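Local atomic coordinates of hydratase ChsH1 (Mycobacterium tuberculosis, PDB entry 4W78), a protein that forms a complex with ChsH2 and hydrates a steroid enoyl-CoA, 3-oxo-4,17-pregnadiene-20-carboxyl-CoA, during degradation of the cholesterol side chain. Residues Pro44-Asp49 against Val61-Met66; Val100-Cys105 against Met158-Leu163; Trp140-His145 against Ile162-Pro167. All coordinates share one frame; numbering follows the deposited sequence.

Contact 1. Residues Pro44-Asp49 against Val61-Met66; sequences PIYVDD and VAPPAM
The backbones of 44-49 and 61-66 meet at I45, Y46 and V61. V61 N donates to I45 O at 3.2 Å, with an N-H...O angle of 163°. The Y46 and V61 CA atoms lie 5.4 Å apart. V61 O takes a CA-H...O contact from Y46 CA at 3.5 Å. The contact joins the loops before and after helix 49-54, at the interface with ChsH2.

The Y46 ring carries most of the side-chain contact. Its CG sits anti to the carbonyl carbon (chi1 -55°), and the ring extends along 61-64. P63 CG makes a CH-pi contact over one face, 3.6 Å from the ring centroid and 5° off the normal. V61 O approaches the ring edge near its plane, 3.3 Å from Y46 CD1. P64 CD lies 3.7 Å from Y46 OH. I45 CD1 touches V61 CG2 at 3.8 Å.

Q60 of the ChsH2 chain packs on Y46, P63 and P64 and hydrogen-bonds to A65 N. One hydrogen bond and a CA-H...O contact join the segments; the side chains meet by proline-aromatic and aliphatic packing. V61 O is buried with no hydrogen-bond partner; the close C-H groups at Y46 CA and CD1 can offset this only weakly.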
loop_
_atom_site.group_PDB
_atom_site.type_symbol
_atom_site.label_atom_id
_atom_site.label_comp_id
_atom_site.label_asym_id
_atom_site.label_seq_id
_atom_site.Cartn_x
_atom_site.Cartn_y
_atom_site.Cartn_z
ATOM N N PRO A 44 -15.270 9.500 -12.055
ATOM C CA PRO A 44 -16.317 8.806 -11.302
ATOM C C PRO A 44 -16.601 7.389 -11.786
ATOM O O PRO A 44 -17.220 6.625 -11.046
ATOM C CB PRO A 44 -17.549 9.701 -11.519
ATOM C CG PRO A 44 -17.290 10.370 -12.817
ATOM C CD PRO A 44 -15.805 10.653 -12.801
ATOM N N ILE A 45 -16.162 7.033 -12.991
ATOM C CA ILE A 45 -16.463 5.706 -13.506
ATOM C C ILE A 45 -15.744 4.596 -12.735
ATOM O O ILE A 45 -16.112 3.433 -12.854
ATOM C CB ILE A 45 -16.157 5.568 -15.009
ATOM C CG1 ILE A 45 -14.644 5.509 -15.260
ATOM C CG2 ILE A 45 -16.827 6.704 -15.805
ATOM C CD1 ILE A 45 -14.289 5.349 -16.744
ATOM N N TYR A 46 -14.735 4.958 -11.937
ATOM C CA TYR A 46 -13.986 3.953 -11.175
ATOM C C TYR A 46 -14.613 3.679 -9.815
ATOM O O TYR A 46 -14.206 2.737 -9.117
ATOM C CB TYR A 46 -12.536 4.404 -10.978
ATOM C CG TYR A 46 -11.789 4.745 -12.256
ATOM C CD1 TYR A 46 -11.964 4.000 -13.417
ATOM C CD2 TYR A 46 -10.913 5.822 -12.294
ATOM C CE1 TYR A 46 -11.287 4.328 -14.594
ATOM C CE2 TYR A 46 -10.219 6.145 -13.451
ATOM C CZ TYR A 46 -10.411 5.397 -14.596
ATOM O OH TYR A 46 -9.727 5.730 -15.752
ATOM N N VAL A 47 -15.599 4.493 -9.434
ATOM C CA VAL A 47 -16.159 4.430 -8.084
ATOM C C VAL A 47 -17.682 4.535 -8.010
ATOM O O VAL A 47 -18.246 4.388 -6.929
ATOM C CB VAL A 47 -15.561 5.536 -7.176
ATOM C CG1 VAL A 47 -14.053 5.317 -6.978
ATOM C CG2 VAL A 47 -15.813 6.910 -7.774
ATOM N N ASP A 48 -18.341 4.801 -9.136
ATOM C CA ASP A 48 -19.790 5.072 -9.152
ATOM C C ASP A 48 -20.419 4.331 -10.329
ATOM O O ASP A 48 -20.146 4.659 -11.485
ATOM C CB ASP A 48 -20.032 6.599 -9.229
ATOM C CG ASP A 48 -21.507 6.995 -9.472
ATOM O OD1 ASP A 48 -22.421 6.146 -9.496
ATOM O OD2 ASP A 48 -21.748 8.205 -9.632
ATOM N N ASP A 49 -21.247 3.328 -10.025
ATOM C CA ASP A 49 -21.926 2.518 -11.044
ATOM C C ASP A 49 -22.747 3.374 -12.011
ATOM O O ASP A 49 -22.699 3.158 -13.213
ATOM C CB ASP A 49 -22.855 1.469 -10.407
ATOM C CG ASP A 49 -22.120 0.218 -9.924
ATOM O OD1 ASP A 49 -21.048 -0.128 -10.462
ATOM O OD2 ASP A 49 -22.641 -0.446 -9.001
ATOM N N VAL A 61 -15.784 0.322 -13.675
ATOM C CA VAL A 61 -14.675 -0.319 -14.361
ATOM C C VAL A 61 -13.357 0.016 -13.669
ATOM O O VAL A 61 -13.252 1.014 -12.949
ATOM C CB VAL A 61 -14.600 0.101 -15.850
ATOM C CG1 VAL A 61 -15.697 -0.578 -16.654
ATOM C CG2 VAL A 61 -14.688 1.622 -15.992
ATOM N N ALA A 62 -12.351 -0.832 -13.869
ATOM C CA ALA A 62 -11.018 -0.543 -13.365
ATOM C C ALA A 62 -10.312 0.487 -14.251
ATOM O O ALA A 62 -10.475 0.481 -15.461
ATOM C CB ALA A 62 -10.191 -1.839 -13.316
ATOM N N PRO A 63 -9.485 1.348 -13.652
ATOM C CA PRO A 63 -8.639 2.209 -14.491
ATOM C C PRO A 63 -7.750 1.357 -15.397
ATOM O O PRO A 63 -7.137 0.406 -14.924
ATOM C CB PRO A 63 -7.773 2.963 -13.472
ATOM C CG PRO A 63 -8.512 2.863 -12.168
ATOM C CD PRO A 63 -9.284 1.573 -12.208
ATOM N N PRO A 64 -7.679 1.682 -16.699
ATOM C CA PRO A 64 -6.855 0.871 -17.604
ATOM C C PRO A 64 -5.412 0.771 -17.123
ATOM O O PRO A 64 -4.808 -0.309 -17.193
ATOM C CB PRO A 64 -6.934 1.638 -18.921
ATOM C CG PRO A 64 -8.305 2.269 -18.867
ATOM C CD PRO A 64 -8.509 2.663 -17.427
ATOM N N ALA A 65 -4.889 1.878 -16.600
ATOM C CA ALA A 65 -3.500 1.944 -16.143
ATOM C C ALA A 65 -3.210 1.079 -14.914
ATOM O O ALA A 65 -2.064 0.981 -14.499
ATOM C CB ALA A 65 -3.097 3.393 -15.866
ATOM N N MET A 66 -4.244 0.475 -14.325
ATOM C CA MET A 66 -4.029 -0.523 -13.267
ATOM C C MET A 66 -3.684 -1.927 -13.761
ATOM O O MET A 66 -3.447 -2.816 -12.935
ATOM C CB MET A 66 -5.250 -0.623 -12.335
ATOM C CG MET A 66 -5.372 0.531 -11.357
ATOM S SD MET A 66 -6.591 0.184 -10.067
ATOM C CE MET A 66 -5.665 -0.916 -8.994
#

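Contact 2. Residues Val100-Cys105 against Met158-Leu163; sequences VVATNC and MNWRIL
A classic beta bulge interrupts the antiparallel pairing of strands 99-109 and 153-165 in this hot-dog-family sheet. T103 and N104 both face R161. R161 O accepts from T103 N at 2.9 Å and, weakly, from N104 N at 3.5 Å. R161 N returns a bond to N104 O. Before the bulge, V101 and L163 form a hydrogen-bonded pair, with L163 N to V101 O at 2.8 Å.

The R161 and N104 side chains run alongside each other. R161 is extended, with chi1, chi2 and chi3 all near 180°, which carries the guanidinium to the amide. R161 NH1 donates to N104 OD1 at 2.9 Å, with an N-H...O angle of 163°. OD1 lies in the guanidinium plane, but NH1 is tilted 27° from the amide plane. T103 OG1 points at OD1 from the other face of that plane; its modelled approach is too short to be trusted in detail. V101 CG1 meets L163 CB at 3.9 Å.

F141 of strand 139-150 makes a cation-pi contact with R161. Q68 of helix 67-70 touches M158 and W160. At N104 and C105 a strand of the ChsH2 chain pairs antiparallel, continuing the sheet into the other subunit.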
loop_
_atom_site.group_PDB
_atom_site.type_symbol
_atom_site.label_atom_id
_atom_site.label_comp_id
_atom_site.label_asym_id
_atom_site.label_seq_id
_atom_site.Cartn_x
_atom_site.Cartn_y
_atom_site.Cartn_z
ATOM N N VAL A 100 20.831 -1.434 -14.375
ATOM C CA VAL A 100 19.575 -1.573 -15.108
ATOM C C VAL A 100 18.724 -0.309 -14.989
ATOM O O VAL A 100 18.712 0.357 -13.949
ATOM C CB VAL A 100 18.776 -2.833 -14.671
ATOM C CG1 VAL A 100 18.273 -2.699 -13.240
ATOM C CG2 VAL A 100 17.612 -3.097 -15.627
ATOM N N VAL A 101 18.048 0.041 -16.077
ATOM C CA VAL A 101 17.077 1.130 -16.068
ATOM C C VAL A 101 15.988 0.786 -17.070
ATOM O O VAL A 101 16.268 0.216 -18.123
ATOM C CB VAL A 101 17.729 2.510 -16.399
ATOM C CG1 VAL A 101 18.313 2.533 -17.804
ATOM C CG2 VAL A 101 16.726 3.646 -16.223
ATOM N N ALA A 102 14.739 1.088 -16.738
ATOM C CA ALA A 102 13.680 0.955 -17.727
ATOM C C ALA A 102 13.670 2.210 -18.596
ATOM O O ALA A 102 13.806 3.329 -18.093
ATOM C CB ALA A 102 12.334 0.737 -17.054
ATOM N N THR A 103 13.538 2.033 -19.906
ATOM C CA THR A 103 13.610 3.166 -20.823
ATOM C C THR A 103 12.268 3.525 -21.475
ATOM O O THR A 103 11.978 4.706 -21.696
ATOM C CB THR A 103 14.657 2.932 -21.931
ATOM O OG1 THR A 103 14.253 1.813 -22.728
ATOM C CG2 THR A 103 16.031 2.655 -21.324
ATOM N N ASN A 104 11.473 2.510 -21.794
ATOM C CA ASN A 104 10.192 2.707 -22.469
ATOM C C ASN A 104 9.198 1.663 -22.013
ATOM O O ASN A 104 9.559 0.508 -21.796
ATOM C CB ASN A 104 10.319 2.542 -23.985
ATOM C CG ASN A 104 11.516 3.232 -24.556
ATOM O OD1 ASN A 104 12.634 2.727 -24.466
ATOM N ND2 ASN A 104 11.292 4.377 -25.184
ATOM N N CYS A 105 7.935 2.064 -21.932
ATOM C CA CYS A 105 6.833 1.186 -21.554
ATOM C C CYS A 105 5.642 1.612 -22.410
ATOM O O CYS A 105 5.165 2.734 -22.263
ATOM C CB CYS A 105 6.467 1.425 -20.077
ATOM S SG CYS A 105 4.923 0.618 -19.497
ATOM N N MET A 158 1.677 -5.127 -23.352
ATOM C CA MET A 158 2.711 -4.149 -23.058
ATOM C C MET A 158 3.991 -4.506 -23.774
ATOM O O MET A 158 4.369 -5.672 -23.843
ATOM C CB MET A 158 2.955 -4.108 -21.555
ATOM C CG MET A 158 4.138 -3.274 -21.134
ATOM S SD MET A 158 4.164 -3.063 -19.358
ATOM C CE MET A 158 4.642 -4.673 -18.790
ATOM N N ASN A 159 4.646 -3.492 -24.333
ATOM C CA ASN A 159 6.011 -3.615 -24.798
ATOM C C ASN A 159 6.859 -2.880 -23.768
ATOM O O ASN A 159 6.628 -1.687 -23.508
ATOM C CB ASN A 159 6.149 -2.995 -26.181
ATOM C CG ASN A 159 5.255 -3.662 -27.218
ATOM O OD1 ASN A 159 5.188 -4.891 -27.308
ATOM N ND2 ASN A 159 4.560 -2.848 -28.011
ATOM N N TRP A 160 7.784 -3.606 -23.139
ATOM C CA TRP A 160 8.590 -3.114 -22.019
ATOM C C TRP A 160 10.043 -3.154 -22.457
ATOM O O TRP A 160 10.500 -4.183 -22.935
ATOM C CB TRP A 160 8.415 -4.082 -20.842
ATOM C CG TRP A 160 8.996 -3.615 -19.558
ATOM C CD1 TRP A 160 10.165 -4.006 -18.962
ATOM C CD2 TRP A 160 8.406 -2.665 -18.702
ATOM N NE1 TRP A 160 10.335 -3.324 -17.774
ATOM C CE2 TRP A 160 9.256 -2.498 -17.593
ATOM C CE3 TRP A 160 7.226 -1.936 -18.768
ATOM C CZ2 TRP A 160 8.951 -1.621 -16.559
ATOM C CZ3 TRP A 160 6.922 -1.117 -17.796
ATOM C CH2 TRP A 160 7.773 -0.931 -16.678
ATOM N N ARG A 161 10.776 -2.060 -22.300
ATOM C CA ARG A 161 12.171 -2.040 -22.720
ATOM C C ARG A 161 13.070 -1.587 -21.586
ATOM O O ARG A 161 12.810 -0.570 -20.937
ATOM C CB ARG A 161 12.351 -1.133 -23.929
ATOM C CG ARG A 161 13.737 -1.102 -24.544
ATOM C CD ARG A 161 13.668 -0.138 -25.742
ATOM N NE ARG A 161 14.912 0.034 -26.480
ATOM C CZ ARG A 161 15.514 1.209 -26.662
ATOM N NH1 ARG A 161 14.996 2.319 -26.145
ATOM N NH2 ARG A 161 16.638 1.278 -27.358
ATOM N N ILE A 162 14.126 -2.356 -21.346
ATOM C CA ILE A 162 15.110 -1.988 -20.342
ATOM C C ILE A 162 16.494 -1.956 -20.951
ATOM O O ILE A 162 16.737 -2.516 -22.029
ATOM C CB ILE A 162 15.120 -2.968 -19.145
ATOM C CG1 ILE A 162 15.624 -4.348 -19.581
ATOM C CG2 ILE A 162 13.743 -3.061 -18.516
ATOM C CD1 ILE A 162 15.857 -5.337 -18.423
ATOM N N LEU A 163 17.400 -1.284 -20.248
ATOM C CA LEU A 163 18.802 -1.226 -20.613
ATOM C C LEU A 163 19.620 -1.839 -19.485
ATOM O O LEU A 163 19.522 -1.398 -18.334
ATOM C CB LEU A 163 19.221 0.232 -20.822
ATOM C CG LEU A 163 20.717 0.484 -20.980
ATOM C CD1 LEU A 163 21.270 -0.140 -22.261
ATOM C CD2 LEU A 163 20.984 1.988 -20.935
#

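Contact 3. Residues Trp140-His145 against Ile162-Pro167; sequences WFINQH and ILKFKP
W140 and I142 form antiparallel hydrogen-bonded pairs with K164 and I162, on strands whose local directions differ by 148°. Each pair has two bonds, among them W140 N to K164 O and I142 N to I162 O, both 2.9 Å. F141 and L163 lie between them as a non-hydrogen-bonded pair.

F141 and L163 share one face of the sheet. L163 CD1 sits over the centre of the F141 ring, 3.9 Å from the centroid, in a CH-pi contact. The same methyl lies 3.5 Å from W140 O.

W140, I142, I162 and K164 point to the other face. I142 CB touches I162 CG1 at 3.9 Å. I142 chi2, at 129°, is off the staggered values; its CD1 lies close to K164 CG, at 3.5 Å. K164 bends at chi2 (-77°) and chi3, which lets its CG lie against I142 while NZ turns away toward helix 85-94, where it makes a salt bridge with D93. F92 of that helix meets the W140 ring and packs on I142 and K164.

The contact joins the two strands at the open end of their hairpin, away from the turn between 150 and 153. The polar bonds across it all run between backbone atoms. The side chains across it pack through carbon, and the K164 ammonium pairs with D93, outside the contact.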
loop_
_atom_site.group_PDB
_atom_site.type_symbol
_atom_site.label_atom_id
_atom_site.label_comp_id
_atom_site.label_asym_id
_atom_site.label_seq_id
_atom_site.Cartn_x
_atom_site.Cartn_y
_atom_site.Cartn_z
ATOM N N TRP A 140 23.139 -3.251 -23.250
ATOM C CA TRP A 140 22.269 -3.981 -24.163
ATOM C C TRP A 140 20.833 -3.627 -23.860
ATOM O O TRP A 140 20.451 -3.537 -22.696
ATOM C CB TRP A 140 22.431 -5.482 -23.955
ATOM C CG TRP A 140 23.704 -6.039 -24.488
ATOM C CD1 TRP A 140 24.960 -5.838 -23.993
ATOM C CD2 TRP A 140 23.844 -6.922 -25.602
ATOM N NE1 TRP A 140 25.878 -6.536 -24.738
ATOM C CE2 TRP A 140 25.218 -7.211 -25.733
ATOM C CE3 TRP A 140 22.941 -7.501 -26.501
ATOM C CZ2 TRP A 140 25.713 -8.047 -26.731
ATOM C CZ3 TRP A 140 23.435 -8.333 -27.495
ATOM C CH2 TRP A 140 24.810 -8.595 -27.601
ATOM N N PHE A 141 20.029 -3.419 -24.895
ATOM C CA PHE A 141 18.607 -3.178 -24.683
ATOM C C PHE A 141 17.843 -4.482 -24.799
ATOM O O PHE A 141 18.114 -5.283 -25.694
ATOM C CB PHE A 141 18.060 -2.167 -25.697
ATOM C CG PHE A 141 18.601 -0.766 -25.520
ATOM C CD1 PHE A 141 17.987 0.110 -24.649
ATOM C CD2 PHE A 141 19.707 -0.335 -26.231
ATOM C CE1 PHE A 141 18.464 1.400 -24.486
ATOM C CE2 PHE A 141 20.196 0.954 -26.071
ATOM C CZ PHE A 141 19.569 1.818 -25.195
ATOM N N ILE A 142 16.895 -4.677 -23.889
ATOM C CA ILE A 142 16.094 -5.902 -23.844
ATOM C C ILE A 142 14.618 -5.527 -23.872
ATOM O O ILE A 142 14.139 -4.786 -23.007
ATOM C CB ILE A 142 16.376 -6.689 -22.565
ATOM C CG1 ILE A 142 17.824 -7.175 -22.564
ATOM C CG2 ILE A 142 15.427 -7.881 -22.449
ATOM C CD1 ILE A 142 18.559 -6.838 -21.298
ATOM N N ASN A 143 13.907 -6.015 -24.886
ATOM C CA ASN A 143 12.465 -5.835 -25.006
ATOM C C ASN A 143 11.691 -7.067 -24.588
ATOM O O ASN A 143 12.149 -8.207 -24.795
ATOM C CB ASN A 143 12.098 -5.510 -26.451
ATOM C CG ASN A 143 12.650 -4.174 -26.899
ATOM O OD1 ASN A 143 11.985 -3.149 -26.781
ATOM N ND2 ASN A 143 13.878 -4.178 -27.390
ATOM N N GLN A 144 10.527 -6.844 -23.998
ATOM C CA GLN A 144 9.597 -7.935 -23.680
ATOM C C GLN A 144 8.208 -7.590 -24.173
ATOM O O GLN A 144 7.808 -6.417 -24.126
ATOM C CB GLN A 144 9.531 -8.160 -22.178
ATOM C CG GLN A 144 10.735 -8.836 -21.557
ATOM C CD GLN A 144 10.522 -9.041 -20.071
ATOM O OE1 GLN A 144 10.859 -8.179 -19.258
ATOM N NE2 GLN A 144 9.926 -10.168 -19.713
ATOM N N HIS A 145 7.463 -8.589 -24.645
ATOM C CA HIS A 145 6.049 -8.419 -24.952
ATOM C C HIS A 145 5.244 -9.158 -23.889
ATOM O O HIS A 145 5.357 -10.382 -23.740
ATOM C CB HIS A 145 5.695 -8.949 -26.342
ATOM C CG HIS A 145 4.287 -8.638 -26.773
ATOM N ND1 HIS A 145 3.598 -9.413 -27.673
ATOM C CD2 HIS A 145 3.439 -7.643 -26.429
ATOM C CE1 HIS A 145 2.395 -8.918 -27.878
ATOM N NE2 HIS A 145 2.273 -7.838 -27.138
ATOM N N ILE A 162 14.126 -2.356 -21.346
ATOM C CA ILE A 162 15.110 -1.988 -20.342
ATOM C C ILE A 162 16.494 -1.956 -20.951
ATOM O O ILE A 162 16.737 -2.516 -22.029
ATOM C CB ILE A 162 15.120 -2.968 -19.145
ATOM C CG1 ILE A 162 15.624 -4.348 -19.581
ATOM C CG2 ILE A 162 13.743 -3.061 -18.516
ATOM C CD1 ILE A 162 15.857 -5.337 -18.423
ATOM N N LEU A 163 17.400 -1.284 -20.248
ATOM C CA LEU A 163 18.802 -1.226 -20.613
ATOM C C LEU A 163 19.620 -1.839 -19.485
ATOM O O LEU A 163 19.522 -1.398 -18.334
ATOM C CB LEU A 163 19.221 0.232 -20.822
ATOM C CG LEU A 163 20.717 0.484 -20.980
ATOM C CD1 LEU A 163 21.270 -0.140 -22.261
ATOM C CD2 LEU A 163 20.984 1.988 -20.935
ATOM N N LYS A 164 20.390 -2.874 -19.796
ATOM C CA LYS A 164 21.378 -3.401 -18.857
ATOM C C LYS A 164 22.730 -2.843 -19.255
ATOM O O LYS A 164 23.164 -3.002 -20.398
ATOM C CB LYS A 164 21.426 -4.929 -18.909
ATOM C CG LYS A 164 20.165 -5.603 -18.407
ATOM C CD LYS A 164 20.108 -5.578 -16.895
ATOM C CE LYS A 164 21.141 -6.520 -16.302
ATOM N NZ LYS A 164 21.440 -6.141 -14.891
ATOM N N PHE A 165 23.411 -2.188 -18.320
ATOM C CA PHE A 165 24.600 -1.434 -18.681
ATOM C C PHE A 165 25.734 -1.658 -17.692
ATOM O O PHE A 165 25.504 -2.087 -16.560
ATOM C CB PHE A 165 24.268 0.069 -18.789
ATOM C CG PHE A 165 23.795 0.689 -17.495
ATOM C CD1 PHE A 165 22.457 0.680 -17.146
ATOM C CD2 PHE A 165 24.701 1.299 -16.633
ATOM C CE1 PHE A 165 22.026 1.250 -15.960
ATOM C CE2 PHE A 165 24.274 1.865 -15.448
ATOM C CZ PHE A 165 22.945 1.848 -15.110
ATOM N N LYS A 166 26.948 -1.361 -18.142
ATOM C CA LYS A 166 28.129 -1.362 -17.290
ATOM C C LYS A 166 28.235 -0.010 -16.597
ATOM O O LYS A 166 28.364 1.019 -17.260
ATOM C CB LYS A 166 29.387 -1.593 -18.129
ATOM C CG LYS A 166 29.642 -3.039 -18.520
ATOM C CD LYS A 166 30.919 -3.154 -19.331
ATOM C CE LYS A 166 31.457 -4.573 -19.326
ATOM N NZ LYS A 166 30.423 -5.533 -19.782
ATOM N N PRO A 167 28.173 -0.005 -15.258
ATOM C CA PRO A 167 28.305 1.237 -14.487
ATOM C C PRO A 167 29.693 1.847 -14.660
ATOM O O PRO A 167 30.598 1.163 -15.141
ATOM C CB PRO A 167 28.107 0.769 -13.042
ATOM C CG PRO A 167 27.311 -0.496 -13.167
ATOM C CD PRO A 167 27.877 -1.155 -14.389
#

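Contacts 2 and 3 are neighbours in one sheet, with centres about 7 Å apart. Both use strand 153-165, which pairs with 99-109 on one edge and 139-150 on the other. I162 and L163 belong to both. W160 O and Q144 N, 2.9 Å apart, probably add a hydrogen bond between the two contacts. Contact 1 lies apart, in loops around helix 49-54. Its centre is about 26 Å from that of contact 2 and about 33 Å from that of contact 3. Its nearest atoms to contact 2 are about 9 Å away. Contacts 1 and 2 both meet the ChsH2 chain, whereas no other chain of the assembly touches the segments of contact 3.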